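Local coordinates for protein beta 1-3 glucanase (PDB 5H4E) that probably hydrolyses beta-1,3-glucan chains, being the glycoside hydrolase family 64 (GH64) beta-1,3-glucanase domain of a Clostridium beijerinckii protein, at residues M186-N191 with A334-D339; P194-S199 with Q220-Y225; K198-S203 with Y207-G212; H224-Y229 with Q280-G285. All blocks are in the same frame, centred on the assembly; numbering follows the deposited sequence.

Contact 1. Residues M186-N191 with A334-D339; sequences MNAYKN and AKFWHD
Phe336 lays one ring face over the backbone of Tyr189, and this is the tight part of the contact. The CA of Tyr189 stands 3.8 Å from the centroid of the Phe336 ring as a CH-pi contact, and the backbone N of Tyr189 lies 3.3 Å from Phe336 CZ. The Tyr189 ring leaves its helix with CG anti to the backbone N (chi1 179°), which brings its CD2 edge to the same phenyl group. The result is a T-shaped pair with planes at 75°, in which Tyr189 CD2 is 3.7 Å from Phe336 CG. Trp337 adds a looser touch, its CZ2 lying 4.1 Å from Tyr189 CD2. The Tyr189 hydroxyl is bonded to Phe197, so tyrosine can be both an aromatic wedge and a polar tie. Ala188 marks the solvent border: its partly exposed methyl group still meets the rim of Phe336, in the ring plane, and a small residue suits this edge. Beyond it, Asn187, Lys190 and Asn191 face solvent, and on the other helix Lys335 NZ makes a salt bridge to Asp339 OD1. With segment axes 10.9 Å apart and directions 133° apart, this is an aromatic-filled helix-helix interface joining helices 182-192 and 332-339.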
loop_
_atom_site.group_PDB
_atom_site.type_symbol
_atom_site.label_atom_id
_atom_site.label_comp_id
_atom_site.label_asym_id
_atom_site.label_seq_id
_atom_site.Cartn_x
_atom_site.Cartn_y
_atom_site.Cartn_z
ATOM N N MET A 186 -4.988 10.287 -15.057
ATOM C CA MET A 186 -5.284 9.201 -15.989
ATOM C C MET A 186 -4.691 9.451 -17.376
ATOM O O MET A 186 -4.022 8.586 -17.949
ATOM C CB MET A 186 -6.795 9.018 -16.135
ATOM C CG MET A 186 -7.532 8.634 -14.878
ATOM S SD MET A 186 -7.210 6.938 -14.439
ATOM C CE MET A 186 -8.613 6.603 -13.380
ATOM N N ASN A 187 -4.961 10.632 -17.921
ATOM C CA ASN A 187 -4.472 10.980 -19.253
ATOM C C ASN A 187 -2.948 11.058 -19.301
ATOM O O ASN A 187 -2.324 10.523 -20.216
ATOM C CB ASN A 187 -5.081 12.301 -19.717
ATOM C CG ASN A 187 -6.581 12.197 -19.969
ATOM O OD1 ASN A 187 -7.098 11.128 -20.309
ATOM N ND2 ASN A 187 -7.284 13.312 -19.817
ATOM N N ALA A 188 -2.358 11.728 -18.315
ATOM C CA ALA A 188 -0.902 11.836 -18.239
ATOM C C ALA A 188 -0.247 10.475 -18.129
ATOM O O ALA A 188 0.765 10.229 -18.776
ATOM C CB ALA A 188 -0.485 12.697 -17.074
ATOM N N TYR A 189 -0.813 9.593 -17.306
ATOM C CA TYR A 189 -0.260 8.244 -17.165
ATOM C C TYR A 189 -0.157 7.561 -18.533
ATOM O O TYR A 189 0.903 7.058 -18.907
ATOM C CB TYR A 189 -1.111 7.393 -16.201
ATOM C CG TYR A 189 -0.585 5.972 -16.044
ATOM C CD1 TYR A 189 -0.885 4.988 -16.983
ATOM C CD2 TYR A 189 0.225 5.620 -14.971
ATOM C CE1 TYR A 189 -0.403 3.710 -16.864
ATOM C CE2 TYR A 189 0.716 4.328 -14.840
ATOM C CZ TYR A 189 0.398 3.379 -15.799
ATOM O OH TYR A 189 0.878 2.098 -15.692
ATOM N N LYS A 190 -1.268 7.541 -19.265
ATOM C CA LYS A 190 -1.326 6.864 -20.562
ATOM C C LYS A 190 -0.248 7.397 -21.519
ATOM O O LYS A 190 0.414 6.627 -22.216
ATOM C CB LYS A 190 -2.730 7.025 -21.171
ATOM C CG LYS A 190 -2.965 6.298 -22.505
ATOM C CD LYS A 190 -2.735 4.771 -22.429
ATOM C CE LYS A 190 -3.757 4.036 -21.551
ATOM N NZ LYS A 190 -5.166 3.964 -22.113
ATOM N N ASN A 191 -0.044 8.710 -21.510
ATOM C CA ASN A 191 0.954 9.339 -22.372
ATOM C C ASN A 191 2.399 9.154 -21.910
ATOM O O ASN A 191 3.323 9.244 -22.712
ATOM C CB ASN A 191 0.653 10.834 -22.503
ATOM C CG ASN A 191 -0.571 11.101 -23.361
ATOM O OD1 ASN A 191 -0.699 10.549 -24.453
ATOM N ND2 ASN A 191 -1.482 11.936 -22.866
ATOM N N ALA A 334 5.178 2.781 -10.560
ATOM C CA ALA A 334 5.584 3.425 -9.310
ATOM C C ALA A 334 6.162 4.811 -9.574
ATOM O O ALA A 334 5.819 5.780 -8.896
ATOM C CB ALA A 334 6.605 2.567 -8.567
ATOM N N LYS A 335 7.047 4.888 -10.559
ATOM C CA LYS A 335 7.691 6.157 -10.909
ATOM C C LYS A 335 6.656 7.232 -11.256
ATOM O O LYS A 335 6.807 8.390 -10.847
ATOM C CB LYS A 335 8.674 5.944 -12.058
ATOM C CG LYS A 335 9.261 7.225 -12.698
ATOM C CD LYS A 335 10.010 8.152 -11.726
ATOM C CE LYS A 335 10.840 9.205 -12.509
ATOM N NZ LYS A 335 11.488 10.220 -11.607
ATOM N N PHE A 336 5.594 6.863 -11.976
ATOM C CA PHE A 336 4.562 7.854 -12.282
ATOM C C PHE A 336 3.989 8.515 -11.010
ATOM O O PHE A 336 3.814 9.742 -10.959
ATOM C CB PHE A 336 3.406 7.251 -13.101
ATOM C CG PHE A 336 2.454 8.302 -13.619
ATOM C CD1 PHE A 336 1.279 8.589 -12.951
ATOM C CD2 PHE A 336 2.780 9.048 -14.745
ATOM C CE1 PHE A 336 0.417 9.586 -13.412
ATOM C CE2 PHE A 336 1.932 10.036 -15.212
ATOM C CZ PHE A 336 0.752 10.307 -14.543
ATOM N N TRP A 337 3.699 7.726 -9.980
ATOM C CA TRP A 337 3.057 8.318 -8.797
ATOM C C TRP A 337 4.067 9.204 -8.056
ATOM O O TRP A 337 3.710 10.271 -7.564
ATOM C CB TRP A 337 2.421 7.210 -7.912
ATOM C CG TRP A 337 1.495 6.425 -8.801
ATOM C CD1 TRP A 337 1.612 5.115 -9.176
ATOM C CD2 TRP A 337 0.389 6.958 -9.542
ATOM N NE1 TRP A 337 0.621 4.797 -10.084
ATOM C CE2 TRP A 337 -0.136 5.916 -10.324
ATOM C CE3 TRP A 337 -0.225 8.219 -9.599
ATOM C CZ2 TRP A 337 -1.231 6.096 -11.158
ATOM C CZ3 TRP A 337 -1.293 8.401 -10.436
ATOM C CH2 TRP A 337 -1.793 7.340 -11.203
ATOM N N HIS A 338 5.333 8.806 -8.042
ATOM C CA HIS A 338 6.355 9.661 -7.458
ATOM C C HIS A 338 6.392 10.995 -8.197
ATOM O O HIS A 338 6.509 12.051 -7.576
ATOM C CB HIS A 338 7.727 8.979 -7.484
ATOM C CG HIS A 338 7.853 7.874 -6.479
ATOM N ND1 HIS A 338 8.145 8.106 -5.154
ATOM C CD2 HIS A 338 7.693 6.536 -6.603
ATOM C CE1 HIS A 338 8.167 6.954 -4.503
ATOM N NE2 HIS A 338 7.892 5.985 -5.361
ATOM N N ASP A 339 6.240 10.949 -9.518
ATOM C CA ASP A 339 6.323 12.166 -10.324
ATOM C C ASP A 339 5.067 13.014 -10.174
ATOM O O ASP A 339 5.025 14.156 -10.640
ATOM C CB ASP A 339 6.556 11.837 -11.805
ATOM C CG ASP A 339 7.992 11.436 -12.097
ATOM O OD1 ASP A 339 8.880 11.675 -11.251
ATOM O OD2 ASP A 339 8.236 10.882 -13.189
#

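Contact 2. Residues P194-S199 with Q220-Y225; sequences PAEFKS and QANAHY
The hydroxyl oxygen of Tyr225 is gripped by a water, 2.8 Å from Tyr225 OH, and by the backbone N of Ala330. The same water donates to Glu196 OE1 at 2.9 Å, bridging the two segments. The motif is a pair of overlapping type I beta turns, Gln220 to Ala223 and Asn222 to Tyr225, set against a short, weakly bonded helix at about 195-198. Glutamate suits the partly exposed border: CB and CG of Glu196 lie by Asn222, and a bend at chi2 (93°) carries the carboxylate round to the water. The side chains of Glu196 and Tyr225 cross at about a right angle, the carboxylate plane turned 63° from the ring, with Glu196 CD 4.0 Å from Tyr225 CE1. On the buried side Phe197 supplies purely apolar surface and turns its edge toward the face of Tyr225, an offset edge-to-face pair with planes at 87°. With chi1 near 180°, the ring of Tyr225 extends across to Phe197 while its hydroxyl reaches the polar border, a double task that suits tyrosine. Phe216 meets both rings and continues the aromatic cluster. The hydroxyl itself sits at the edge of the phenylalanine, in its plane, with Tyr225 OH 3.5 Å from Phe197 CE2.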
loop_
_atom_site.group_PDB
_atom_site.type_symbol
_atom_site.label_atom_id
_atom_site.label_comp_id
_atom_site.label_asym_id
_atom_site.label_seq_id
_atom_site.Cartn_x
_atom_site.Cartn_y
_atom_site.Cartn_z
ATOM N N PRO A 194 6.006 3.545 -20.569
ATOM C CA PRO A 194 6.363 2.648 -21.668
ATOM C C PRO A 194 5.204 1.734 -22.044
ATOM O O PRO A 194 4.274 1.547 -21.252
ATOM C CB PRO A 194 7.539 1.845 -21.099
ATOM C CG PRO A 194 8.130 2.729 -20.055
ATOM C CD PRO A 194 6.964 3.446 -19.448
ATOM N N ALA A 195 5.261 1.182 -23.250
ATOM C CA ALA A 195 4.158 0.393 -23.790
ATOM C C ALA A 195 3.653 -0.693 -22.847
ATOM O O ALA A 195 2.453 -0.889 -22.734
ATOM C CB ALA A 195 4.568 -0.233 -25.122
ATOM N N GLU A 196 4.560 -1.403 -22.178
ATOM C CA GLU A 196 4.157 -2.506 -21.298
ATOM C C GLU A 196 3.219 -2.068 -20.171
ATOM O O GLU A 196 2.451 -2.873 -19.642
ATOM C CB GLU A 196 5.389 -3.186 -20.683
ATOM C CG GLU A 196 6.305 -3.847 -21.693
ATOM C CD GLU A 196 7.438 -2.939 -22.154
ATOM O OE1 GLU A 196 7.348 -1.708 -21.981
ATOM O OE2 GLU A 196 8.434 -3.469 -22.689
ATOM N N PHE A 197 3.283 -0.792 -19.798
ATOM C CA PHE A 197 2.523 -0.309 -18.645
ATOM C C PHE A 197 1.228 0.397 -18.995
ATOM O O PHE A 197 0.441 0.701 -18.103
ATOM C CB PHE A 197 3.392 0.634 -17.813
ATOM C CG PHE A 197 4.506 -0.064 -17.110
ATOM C CD1 PHE A 197 4.331 -0.545 -15.822
ATOM C CD2 PHE A 197 5.719 -0.266 -17.747
ATOM C CE1 PHE A 197 5.346 -1.209 -15.170
ATOM C CE2 PHE A 197 6.746 -0.936 -17.106
ATOM C CZ PHE A 197 6.556 -1.405 -15.807
ATOM N N LYS A 198 1.005 0.651 -20.283
ATOM C CA LYS A 198 -0.114 1.494 -20.705
ATOM C C LYS A 198 -1.489 0.869 -20.454
ATOM O O LYS A 198 -2.424 1.570 -20.055
ATOM C CB LYS A 198 0.020 1.855 -22.193
ATOM C CG LYS A 198 1.151 2.835 -22.494
ATOM C CD LYS A 198 0.957 3.486 -23.863
ATOM C CE LYS A 198 2.051 4.516 -24.162
ATOM N NZ LYS A 198 3.282 3.841 -24.608
ATOM N N SER A 199 -1.627 -0.435 -20.683
ATOM C CA SER A 199 -2.959 -1.044 -20.589
ATOM C C SER A 199 -3.345 -1.357 -19.146
ATOM O O SER A 199 -4.386 -1.960 -18.895
ATOM C CB SER A 199 -3.050 -2.316 -21.441
ATOM O OG SER A 199 -2.303 -3.391 -20.889
ATOM N N GLN A 220 0.053 -13.358 -17.401
ATOM C CA GLN A 220 -0.226 -12.280 -18.349
ATOM C C GLN A 220 0.956 -11.967 -19.279
ATOM O O GLN A 220 2.036 -12.524 -19.123
ATOM C CB GLN A 220 -0.637 -11.023 -17.587
ATOM C CG GLN A 220 -1.961 -11.155 -16.873
ATOM C CD GLN A 220 -3.113 -10.877 -17.803
ATOM O OE1 GLN A 220 -3.176 -9.814 -18.431
ATOM N NE2 GLN A 220 -4.017 -11.835 -17.928
ATOM N N ALA A 221 0.731 -11.061 -20.228
ATOM C CA ALA A 221 1.710 -10.744 -21.269
ATOM C C ALA A 221 3.085 -10.334 -20.743
ATOM O O ALA A 221 4.108 -10.678 -21.334
ATOM C CB ALA A 221 1.158 -9.640 -22.169
ATOM N N ASN A 222 3.114 -9.604 -19.634
ATOM C CA ASN A 222 4.372 -9.066 -19.112
ATOM C C ASN A 222 4.932 -9.841 -17.924
ATOM O O ASN A 222 5.660 -9.287 -17.085
ATOM C CB ASN A 222 4.184 -7.599 -18.726
ATOM C CG ASN A 222 3.601 -6.772 -19.856
ATOM O OD1 ASN A 222 2.548 -6.149 -19.705
ATOM N ND2 ASN A 222 4.281 -6.761 -20.998
ATOM N N ALA A 223 4.602 -11.128 -17.872
ATOM C CA ALA A 223 4.949 -12.002 -16.758
ATOM C C ALA A 223 6.444 -12.098 -16.523
ATOM O O ALA A 223 6.887 -12.426 -15.413
ATOM C CB ALA A 223 4.382 -13.399 -16.998
ATOM N N HIS A 224 7.223 -11.835 -17.570
ATOM C CA HIS A 224 8.667 -12.014 -17.499
ATOM C C HIS A 224 9.432 -10.703 -17.674
ATOM O O HIS A 224 10.610 -10.711 -18.009
ATOM C CB HIS A 224 9.099 -13.038 -18.547
ATOM C CG HIS A 224 8.443 -14.368 -18.365
ATOM N ND1 HIS A 224 8.822 -15.250 -17.378
ATOM C CD2 HIS A 224 7.396 -14.941 -19.004
ATOM C CE1 HIS A 224 8.048 -16.319 -17.427
ATOM N NE2 HIS A 224 7.180 -16.160 -18.411
ATOM N N TYR A 225 8.756 -9.589 -17.414
ATOM C CA TYR A 225 9.301 -8.256 -17.667
ATOM C C TYR A 225 10.676 -8.031 -17.024
ATOM O O TYR A 225 11.556 -7.433 -17.632
ATOM C CB TYR A 225 8.309 -7.190 -17.181
ATOM C CG TYR A 225 8.772 -5.755 -17.379
ATOM C CD1 TYR A 225 8.939 -5.222 -18.650
ATOM C CD2 TYR A 225 9.017 -4.933 -16.284
ATOM C CE1 TYR A 225 9.369 -3.905 -18.830
ATOM C CE2 TYR A 225 9.435 -3.624 -16.453
ATOM C CZ TYR A 225 9.610 -3.118 -17.713
ATOM O OH TYR A 225 10.030 -1.817 -17.856
HETATM O O HOH W 1 9.546 -0.650 -20.403
#

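Contact 3. Residues K198-S203 with Y207-G212; sequences KSLVHS and YAPASG
Leu200 opens the contact at the type I turn from Lys198 to Val201, which directs the chain toward Tyr207 and Pro209. Leu200 O accepts the backbone N-H of Tyr207, with Tyr207 N 3.0 Å away and an N-H...O angle of 160°; the donor stands above the carbonyl plane, 36° out of it. The leucine side chain lies against the carbonyl oxygen of the same Tyr207, with Leu200 CB 3.3 Å and CD1 3.4 Å from Tyr207 O. Its end goes on to Pro209, where Leu200 CD1 comes within 3.9 Å of Pro209 CA, and a branched apolar residue long enough to reach Pro209 suits this buried place. Val201 points away and packs on Tyr189 and Lys190 of helix 182-192. His202 turns back toward the second segment, its CG beside the backbone N (chi1 -67°). One imidazole face thereby receives the edge of the Tyr207 ring in an edge-to-face pair with centroids 4.8 Å apart. The two rings come closest at His202 CD2 and Tyr207 CD2, 3.4 Å apart, and a flat ring is well suited to taking an aromatic edge. Together these contacts close the loop that leads from helix 195-198 into strand 206-207. Their chemistry is uneven: the Tyr207 N-H has a backbone acceptor, whereas Tyr207 O is buried against leucine carbons with no polar partner in the model, a cost that surrounding packing probably offsets.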
loop_
_atom_site.group_PDB
_atom_site.type_symbol
_atom_site.label_atom_id
_atom_site.label_comp_id
_atom_site.label_asym_id
_atom_site.label_seq_id
_atom_site.Cartn_x
_atom_site.Cartn_y
_atom_site.Cartn_z
ATOM N N LYS A 198 1.005 0.651 -20.283
ATOM C CA LYS A 198 -0.114 1.494 -20.705
ATOM C C LYS A 198 -1.489 0.869 -20.454
ATOM O O LYS A 198 -2.424 1.570 -20.055
ATOM C CB LYS A 198 0.020 1.855 -22.193
ATOM C CG LYS A 198 1.151 2.835 -22.494
ATOM C CD LYS A 198 0.957 3.486 -23.863
ATOM C CE LYS A 198 2.051 4.516 -24.162
ATOM N NZ LYS A 198 3.282 3.841 -24.608
ATOM N N SER A 199 -1.627 -0.435 -20.683
ATOM C CA SER A 199 -2.959 -1.044 -20.589
ATOM C C SER A 199 -3.345 -1.357 -19.146
ATOM O O SER A 199 -4.386 -1.960 -18.895
ATOM C CB SER A 199 -3.050 -2.316 -21.441
ATOM O OG SER A 199 -2.303 -3.391 -20.889
ATOM N N LEU A 200 -2.515 -0.939 -18.196
ATOM C CA LEU A 200 -2.898 -1.017 -16.787
ATOM C C LEU A 200 -4.059 -0.071 -16.512
ATOM O O LEU A 200 -4.776 -0.227 -15.522
ATOM C CB LEU A 200 -1.710 -0.678 -15.876
ATOM C CG LEU A 200 -0.595 -1.725 -15.898
ATOM C CD1 LEU A 200 0.595 -1.299 -14.991
ATOM C CD2 LEU A 200 -1.122 -3.112 -15.516
ATOM N N VAL A 201 -4.223 0.917 -17.391
ATOM C CA VAL A 201 -5.305 1.885 -17.289
ATOM C C VAL A 201 -6.647 1.265 -17.653
ATOM O O VAL A 201 -6.815 0.753 -18.763
ATOM C CB VAL A 201 -5.089 3.083 -18.233
ATOM C CG1 VAL A 201 -6.249 4.068 -18.131
ATOM C CG2 VAL A 201 -3.789 3.764 -17.928
ATOM N N HIS A 202 -7.591 1.318 -16.718
ATOM C CA HIS A 202 -8.985 1.005 -17.013
ATOM C C HIS A 202 -9.775 2.264 -16.747
ATOM O O HIS A 202 -9.223 3.237 -16.239
ATOM C CB HIS A 202 -9.494 -0.169 -16.157
ATOM C CG HIS A 202 -8.835 -1.478 -16.483
ATOM N ND1 HIS A 202 -9.541 -2.596 -16.880
ATOM C CD2 HIS A 202 -7.527 -1.833 -16.510
ATOM C CE1 HIS A 202 -8.700 -3.588 -17.112
ATOM N NE2 HIS A 202 -7.472 -3.153 -16.893
ATOM N N SER A 203 -11.063 2.260 -17.067
ATOM C CA SER A 203 -11.846 3.473 -16.900
ATOM C C SER A 203 -12.050 3.802 -15.412
ATOM O O SER A 203 -12.157 4.973 -15.045
ATOM C CB SER A 203 -13.195 3.348 -17.620
ATOM O OG SER A 203 -13.976 2.328 -17.035
ATOM N N TYR A 207 -4.444 -0.290 -12.553
ATOM C CA TYR A 207 -3.923 -1.386 -11.752
ATOM C C TYR A 207 -2.424 -1.297 -11.629
ATOM O O TYR A 207 -1.732 -0.995 -12.590
ATOM C CB TYR A 207 -4.323 -2.740 -12.362
ATOM C CG TYR A 207 -5.814 -2.947 -12.266
ATOM C CD1 TYR A 207 -6.384 -3.393 -11.086
ATOM C CD2 TYR A 207 -6.654 -2.657 -13.342
ATOM C CE1 TYR A 207 -7.746 -3.558 -10.966
ATOM C CE2 TYR A 207 -8.033 -2.811 -13.228
ATOM C CZ TYR A 207 -8.566 -3.272 -12.043
ATOM O OH TYR A 207 -9.928 -3.438 -11.915
ATOM N N ALA A 208 -1.921 -1.542 -10.428
ATOM C CA ALA A 208 -0.505 -1.809 -10.289
ATOM C C ALA A 208 -0.153 -3.032 -11.140
ATOM O O ALA A 208 -1.035 -3.850 -11.466
ATOM C CB ALA A 208 -0.149 -2.016 -8.815
ATOM N N PRO A 209 1.128 -3.154 -11.541
ATOM C CA PRO A 209 1.537 -4.167 -12.530
ATOM C C PRO A 209 1.038 -5.593 -12.265
ATOM O O PRO A 209 0.493 -6.227 -13.171
ATOM C CB PRO A 209 3.063 -4.116 -12.454
ATOM C CG PRO A 209 3.350 -2.662 -12.190
ATOM C CD PRO A 209 2.242 -2.243 -11.210
ATOM N N ALA A 210 1.232 -6.096 -11.057
ATOM C CA ALA A 210 0.842 -7.467 -10.780
ATOM C C ALA A 210 -0.316 -7.505 -9.801
ATOM O O ALA A 210 -0.454 -8.450 -9.029
ATOM C CB ALA A 210 2.016 -8.258 -10.252
ATOM N N SER A 211 -1.155 -6.473 -9.829
ATOM C CA SER A 211 -2.325 -6.446 -8.955
ATOM C C SER A 211 -3.601 -6.433 -9.774
ATOM O O SER A 211 -3.639 -5.842 -10.857
ATOM C CB SER A 211 -2.286 -5.225 -8.023
ATOM O OG SER A 211 -3.469 -5.152 -7.234
ATOM N N GLY A 212 -4.643 -7.093 -9.263
ATOM C CA GLY A 212 -5.954 -7.052 -9.891
ATOM C C GLY A 212 -5.925 -7.549 -11.318
ATOM O O GLY A 212 -5.472 -8.664 -11.572
#

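Contact 4. Residues H224-Y229 with Q280-G285; sequences HYFDSY and QEVLLG
Phe226 presents one face of its ring to Val282 and an edge to Leu283, and these two approaches make up the contact. Val282 CG1 sits almost over the ring centre, 3.9 Å from the centroid and 9° off the normal, a well-aligned CH-pi contact. A chi1 of 165° swings this methyl group away from the backbone N of Val282 and out over the phenyl face, the two side chains crossing at about a right angle. Leu283, one residue on, comes from another direction: its CD2 lies near the plane of the ring, 3.7 Å from Phe226 CE2. Beta-branched valine offers a blunt methyl group for the face, while the longer leucine reaches round to the rim. The opposite face of Phe226 is met by Tyr225 CE2 of its own segment, so the phenyl ring is sandwiched. A type I turn from His224 to Asp227 places Phe226 just ahead of helix 227-236. Across the turn His224 ND1 donates to Asp227 OD2 at 2.9 Å, a His-carboxylate hydrogen bond that meets the oxygen from above the carboxylate plane and probably steadies the turn. Thr279, just before the second segment, bonds through OG1 to the N of Phe226 and to Asp227 OD1. Across the two segments themselves there is no hydrogen bond, which implies that burial of three apolar side chains accounts for the contact within them, while Thr279 adds polar ties next to it.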
loop_
_atom_site.group_PDB
_atom_site.type_symbol
_atom_site.label_atom_id
_atom_site.label_comp_id
_atom_site.label_asym_id
_atom_site.label_seq_id
_atom_site.Cartn_x
_atom_site.Cartn_y
_atom_site.Cartn_z
ATOM N N HIS A 224 7.223 -11.835 -17.570
ATOM C CA HIS A 224 8.667 -12.014 -17.499
ATOM C C HIS A 224 9.432 -10.703 -17.674
ATOM O O HIS A 224 10.610 -10.711 -18.009
ATOM C CB HIS A 224 9.099 -13.038 -18.547
ATOM C CG HIS A 224 8.443 -14.368 -18.365
ATOM N ND1 HIS A 224 8.822 -15.250 -17.378
ATOM C CD2 HIS A 224 7.396 -14.941 -19.004
ATOM C CE1 HIS A 224 8.048 -16.319 -17.427
ATOM N NE2 HIS A 224 7.180 -16.160 -18.411
ATOM N N TYR A 225 8.756 -9.589 -17.414
ATOM C CA TYR A 225 9.301 -8.256 -17.667
ATOM C C TYR A 225 10.676 -8.031 -17.024
ATOM O O TYR A 225 11.556 -7.433 -17.632
ATOM C CB TYR A 225 8.309 -7.190 -17.181
ATOM C CG TYR A 225 8.772 -5.755 -17.379
ATOM C CD1 TYR A 225 8.939 -5.222 -18.650
ATOM C CD2 TYR A 225 9.017 -4.933 -16.284
ATOM C CE1 TYR A 225 9.369 -3.905 -18.830
ATOM C CE2 TYR A 225 9.435 -3.624 -16.453
ATOM C CZ TYR A 225 9.610 -3.118 -17.713
ATOM O OH TYR A 225 10.030 -1.817 -17.856
ATOM N N PHE A 226 10.875 -8.519 -15.807
ATOM C CA PHE A 226 12.130 -8.256 -15.110
ATOM C C PHE A 226 13.188 -9.349 -15.272
ATOM O O PHE A 226 14.292 -9.205 -14.772
ATOM C CB PHE A 226 11.882 -8.052 -13.619
ATOM C CG PHE A 226 11.515 -6.637 -13.245
ATOM C CD1 PHE A 226 12.497 -5.666 -13.111
ATOM C CD2 PHE A 226 10.196 -6.290 -13.000
ATOM C CE1 PHE A 226 12.167 -4.363 -12.756
ATOM C CE2 PHE A 226 9.866 -4.991 -12.654
ATOM C CZ PHE A 226 10.853 -4.028 -12.536
ATOM N N ASP A 227 12.844 -10.432 -15.960
ATOM C CA ASP A 227 13.656 -11.652 -15.943
ATOM C C ASP A 227 15.108 -11.478 -16.412
ATOM O O ASP A 227 16.034 -11.940 -15.747
ATOM C CB ASP A 227 12.993 -12.731 -16.798
ATOM C CG ASP A 227 11.786 -13.353 -16.120
ATOM O OD1 ASP A 227 11.208 -12.709 -15.218
ATOM O OD2 ASP A 227 11.434 -14.493 -16.483
ATOM N N SER A 228 15.298 -10.849 -17.562
ATOM C CA SER A 228 16.651 -10.696 -18.092
ATOM C C SER A 228 17.516 -9.849 -17.154
ATOM O O SER A 228 18.699 -10.147 -16.953
ATOM C CB SER A 228 16.628 -10.080 -19.480
ATOM O OG SER A 228 17.966 -9.845 -19.906
ATOM N N TYR A 229 16.913 -8.813 -16.569
ATOM C CA TYR A 229 17.631 -7.914 -15.657
ATOM C C TYR A 229 17.998 -8.684 -14.408
ATOM O O TYR A 229 19.137 -8.618 -13.944
ATOM C CB TYR A 229 16.776 -6.677 -15.335
ATOM C CG TYR A 229 17.356 -5.665 -14.344
ATOM C CD1 TYR A 229 18.666 -5.196 -14.460
ATOM C CD2 TYR A 229 16.570 -5.154 -13.312
ATOM C CE1 TYR A 229 19.178 -4.258 -13.566
ATOM C CE2 TYR A 229 17.076 -4.213 -12.412
ATOM C CZ TYR A 229 18.384 -3.769 -12.550
ATOM O OH TYR A 229 18.909 -2.843 -11.664
ATOM N N GLN A 280 7.238 -11.438 -10.574
ATOM C CA GLN A 280 6.145 -11.181 -9.635
ATOM C C GLN A 280 6.694 -10.882 -8.250
ATOM O O GLN A 280 6.175 -10.030 -7.549
ATOM C CB GLN A 280 5.174 -12.366 -9.564
ATOM C CG GLN A 280 4.348 -12.567 -10.828
ATOM C CD GLN A 280 5.185 -13.044 -11.994
ATOM O OE1 GLN A 280 5.949 -14.006 -11.868
ATOM N NE2 GLN A 280 5.072 -12.360 -13.123
ATOM N N GLU A 281 7.757 -11.574 -7.853
ATOM C CA GLU A 281 8.319 -11.341 -6.535
ATOM C C GLU A 281 8.947 -9.952 -6.428
ATOM O O GLU A 281 8.908 -9.326 -5.365
ATOM C CB GLU A 281 9.337 -12.428 -6.192
ATOM C CG GLU A 281 8.645 -13.705 -5.744
ATOM C CD GLU A 281 9.562 -14.908 -5.668
ATOM O OE1 GLU A 281 10.561 -14.956 -6.415
ATOM O OE2 GLU A 281 9.272 -15.818 -4.861
ATOM N N VAL A 282 9.528 -9.471 -7.522
ATOM C CA VAL A 282 10.041 -8.101 -7.544
ATOM C C VAL A 282 8.894 -7.104 -7.367
ATOM O O VAL A 282 8.925 -6.244 -6.480
ATOM C CB VAL A 282 10.808 -7.814 -8.851
ATOM C CG1 VAL A 282 11.024 -6.298 -9.065
ATOM C CG2 VAL A 282 12.134 -8.559 -8.843
ATOM N N LEU A 283 7.867 -7.243 -8.195
ATOM C CA LEU A 283 6.747 -6.303 -8.193
ATOM C C LEU A 283 5.963 -6.314 -6.898
ATOM O O LEU A 283 5.485 -5.262 -6.440
ATOM C CB LEU A 283 5.816 -6.609 -9.369
ATOM C CG LEU A 283 6.463 -6.301 -10.712
ATOM C CD1 LEU A 283 5.632 -6.854 -11.841
ATOM C CD2 LEU A 283 6.654 -4.788 -10.858
ATOM N N LEU A 284 5.857 -7.488 -6.283
ATOM C CA LEU A 284 4.999 -7.649 -5.111
ATOM C C LEU A 284 5.738 -7.664 -3.782
ATOM O O LEU A 284 5.139 -7.427 -2.735
ATOM C CB LEU A 284 4.187 -8.931 -5.246
ATOM C CG LEU A 284 3.216 -8.933 -6.425
ATOM C CD1 LEU A 284 2.596 -10.317 -6.604
ATOM C CD2 LEU A 284 2.145 -7.880 -6.247
ATOM N N GLY A 285 7.032 -7.956 -3.812
ATOM C CA GLY A 285 7.827 -7.961 -2.599
ATOM C C GLY A 285 7.542 -9.163 -1.713
ATOM O O GLY A 285 7.824 -9.143 -0.516
#

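Contacts 1, 2 and 3 form one continuous region, and contact 4 extends it. Contact 1 meets contact 2 through Tyr189 OH, 2.8 Å from Phe197 O, and meets contact 3 where Tyr189 CD1 lies 3.3 Å from Val201 CG2. Contacts 2 and 3, with centres 10 Å apart, share Lys198 and Ser199. Contacts 2 and 4 share His224 and Tyr225, and Ala223 O lies 2.9 Å from Gln280 NE2. Pro209 CB packs 3.8 Å from Leu283 CD1, joining contacts 3 and 4. Contacts 1 and 4 do not touch, their nearest atoms being about 8 Å apart. No ligand marks the glucan-binding site here, so its relation to these contacts stays open.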